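Local coordinates for mutual gliding-motility protein MglA (Myxococcus xanthus DK 1622, PDB 6H17) that binds and hydrolyses GTP as an intracellular switch that coordinates the two gliding motility systems and sets the direction and speed of movement, at residues Leu29-Asn34 and Val174-Thr179. Numbering follows the deposited sequence. Where two conformers were deposited one is given.
Sequences LQYIYN and VGVFDT
Tyr31 and Ile32 meet Val176 and Phe177 in an apolar helix-to-helix contact, with no hydrogen bond between the segments, where helix 25-35 lies beside the first turn of the C-terminal helix 176-193. Val176 CG1 fits into the corner made by Ile32 CG1, 3.5 Å away, and Tyr31 CD2, at 3.9 Å. In this small GTPase of the Arf family, helix 25-35 follows the P-loop, and here it packs on the start of the last helix; the side chain of Val176 lies about 8 Å from the bound GTP analogue. Although the CB of Phe177 does not point at helix 25-35, its CG stands anti to the carbonyl carbon (chi1 -79°), which brings the end of the ring nearer. Phe177 CE2 comes within 3.8 Å of Tyr31 CE2, the two ring planes inclined at 64°. Phe177 CE1 lies 4.2 Å from Ile32 CG2, and Phe177 CZ reaches Ile32 O at 4.1 Å. An alanine in place of Phe177 would probably leave Tyr31 CE2 without its aromatic neighbour and a gap beside Ile32 CG2. Beyond the pair, Ile32 also packs on Leu60, Leu62 and Leu76 of the sheet. At the helix start, the O of N-cap residue Gly175 accepts from Thr179 N and from Thr179 OG1 (2.8 Å), which approach it from opposite faces of its plane.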
loop_
_atom_site.group_PDB
_atom_site.type_symbol
_atom_site.label_atom_id
_atom_site.label_comp_id
_atom_site.label_asym_id
_atom_site.label_seq_id
_atom_site.Cartn_x
_atom_site.Cartn_y
_atom_site.Cartn_z
ATOM N N LEU A 29 1.233 4.543 -7.227
ATOM C CA LEU A 29 2.570 5.126 -7.057
ATOM C C LEU A 29 2.951 6.045 -8.213
ATOM O O LEU A 29 3.643 7.047 -8.005
ATOM C CB LEU A 29 3.621 4.042 -6.841
ATOM C CG LEU A 29 3.846 3.649 -5.380
ATOM C CD1 LEU A 29 2.626 3.039 -4.737
ATOM C CD2 LEU A 29 5.056 2.728 -5.246
ATOM N N GLN A 30 2.527 5.718 -9.433
ATOM C CA GLN A 30 2.819 6.590 -10.574
ATOM C C GLN A 30 2.163 7.950 -10.394
ATOM O O GLN A 30 2.777 8.991 -10.666
ATOM C CB GLN A 30 2.361 5.923 -11.878
ATOM C CG GLN A 30 3.217 4.728 -12.246
ATOM C CD GLN A 30 2.698 3.837 -13.378
ATOM O OE1 GLN A 30 1.491 3.707 -13.628
ATOM N NE2 GLN A 30 3.641 3.176 -14.047
ATOM N N TYR A 31 0.903 7.979 -9.942
ATOM C CA TYR A 31 0.227 9.251 -9.724
ATOM C C TYR A 31 0.909 10.022 -8.600
ATOM O O TYR A 31 1.162 11.229 -8.719
ATOM C CB TYR A 31 -1.255 9.024 -9.385
ATOM C CG TYR A 31 -2.003 10.335 -9.329
ATOM C CD1 TYR A 31 -2.520 10.892 -10.484
ATOM C CD2 TYR A 31 -2.106 11.057 -8.143
ATOM C CE1 TYR A 31 -3.132 12.125 -10.463
ATOM C CE2 TYR A 31 -2.754 12.280 -8.115
ATOM C CZ TYR A 31 -3.248 12.806 -9.276
ATOM O OH TYR A 31 -3.874 14.037 -9.286
ATOM N N ILE A 32 1.217 9.341 -7.491
ATOM C CA ILE A 32 1.920 9.984 -6.376
ATOM C C ILE A 32 3.224 10.606 -6.868
ATOM O O ILE A 32 3.539 11.771 -6.576
ATOM C CB ILE A 32 2.157 8.983 -5.235
ATOM C CG1 ILE A 32 0.823 8.559 -4.619
ATOM C CG2 ILE A 32 3.044 9.604 -4.167
ATOM C CD1 ILE A 32 0.916 7.299 -3.763
ATOM N N TYR A 33 4.015 9.845 -7.608
ATOM C CA TYR A 33 5.267 10.390 -8.119
ATOM C C TYR A 33 5.019 11.592 -9.018
ATOM O O TYR A 33 5.685 12.629 -8.898
ATOM C CB TYR A 33 6.045 9.313 -8.873
ATOM C CG TYR A 33 7.303 9.862 -9.484
ATOM C CD1 TYR A 33 8.414 10.143 -8.699
ATOM C CD2 TYR A 33 7.375 10.127 -10.836
ATOM C CE1 TYR A 33 9.561 10.680 -9.246
ATOM C CE2 TYR A 33 8.526 10.651 -11.397
ATOM C CZ TYR A 33 9.607 10.912 -10.586
ATOM O OH TYR A 33 10.769 11.442 -11.137
ATOM N N ASN A 34 4.069 11.468 -9.942
ATOM C CA ASN A 34 3.876 12.528 -10.923
ATOM C C ASN A 34 3.441 13.827 -10.269
ATOM O O ASN A 34 3.801 14.918 -10.742
ATOM C CB ASN A 34 2.841 12.096 -11.964
ATOM C CG ASN A 34 3.356 11.037 -12.896
ATOM O OD1 ASN A 34 4.555 10.815 -12.995
ATOM N ND2 ASN A 34 2.443 10.382 -13.608
ATOM N N VAL A 174 -8.139 10.343 -8.268
ATOM C CA VAL A 174 -9.224 10.370 -7.285
ATOM C C VAL A 174 -8.835 9.470 -6.121
ATOM O O VAL A 174 -8.518 8.288 -6.317
ATOM C CB VAL A 174 -10.540 9.924 -7.910
ATOM C CG1 VAL A 174 -11.628 9.888 -6.829
ATOM C CG2 VAL A 174 -10.962 10.803 -9.079
ATOM N N GLY A 175 -8.829 10.022 -4.901
ATOM C CA GLY A 175 -8.575 9.257 -3.690
ATOM C C GLY A 175 -7.129 8.887 -3.416
ATOM O O GLY A 175 -6.846 8.310 -2.363
ATOM N N VAL A 176 -6.204 9.165 -4.326
ATOM C CA VAL A 176 -4.856 8.621 -4.191
ATOM C C VAL A 176 -4.091 9.269 -3.038
ATOM O O VAL A 176 -3.516 8.574 -2.184
ATOM C CB VAL A 176 -4.105 8.729 -5.529
ATOM C CG1 VAL A 176 -2.622 8.375 -5.379
ATOM C CG2 VAL A 176 -4.756 7.859 -6.582
ATOM N N PHE A 177 -4.022 10.594 -3.005
ATOM C CA PHE A 177 -3.327 11.236 -1.900
ATOM C C PHE A 177 -4.067 11.057 -0.580
ATOM O O PHE A 177 -3.411 10.931 0.471
ATOM C CB PHE A 177 -3.047 12.723 -2.188
ATOM C CG PHE A 177 -1.880 12.955 -3.089
ATOM C CD1 PHE A 177 -0.606 12.610 -2.691
ATOM C CD2 PHE A 177 -2.044 13.549 -4.323
ATOM C CE1 PHE A 177 0.488 12.840 -3.519
ATOM C CE2 PHE A 177 -0.955 13.777 -5.154
ATOM C CZ PHE A 177 0.311 13.397 -4.741
ATOM N N ASP A 178 -5.391 11.039 -0.580
ATOM C CA ASP A 178 -6.098 10.815 0.682
ATOM C C ASP A 178 -5.747 9.456 1.275
ATOM O O ASP A 178 -5.571 9.318 2.492
ATOM C CB ASP A 178 -7.610 10.915 0.503
ATOM C CG ASP A 178 -8.102 12.337 0.389
ATOM O OD1 ASP A 178 -7.315 13.295 0.596
ATOM O OD2 ASP A 178 -9.309 12.484 0.111
ATOM N N THR A 179 -5.669 8.428 0.431
ATOM C CA THR A 179 -5.309 7.088 0.899
ATOM C C THR A 179 -3.919 7.099 1.513
ATOM O O THR A 179 -3.704 6.578 2.617
ATOM C CB THR A 179 -5.349 6.111 -0.277
ATOM O OG1 THR A 179 -6.666 5.998 -0.824
ATOM C CG2 THR A 179 -4.903 4.712 0.112
#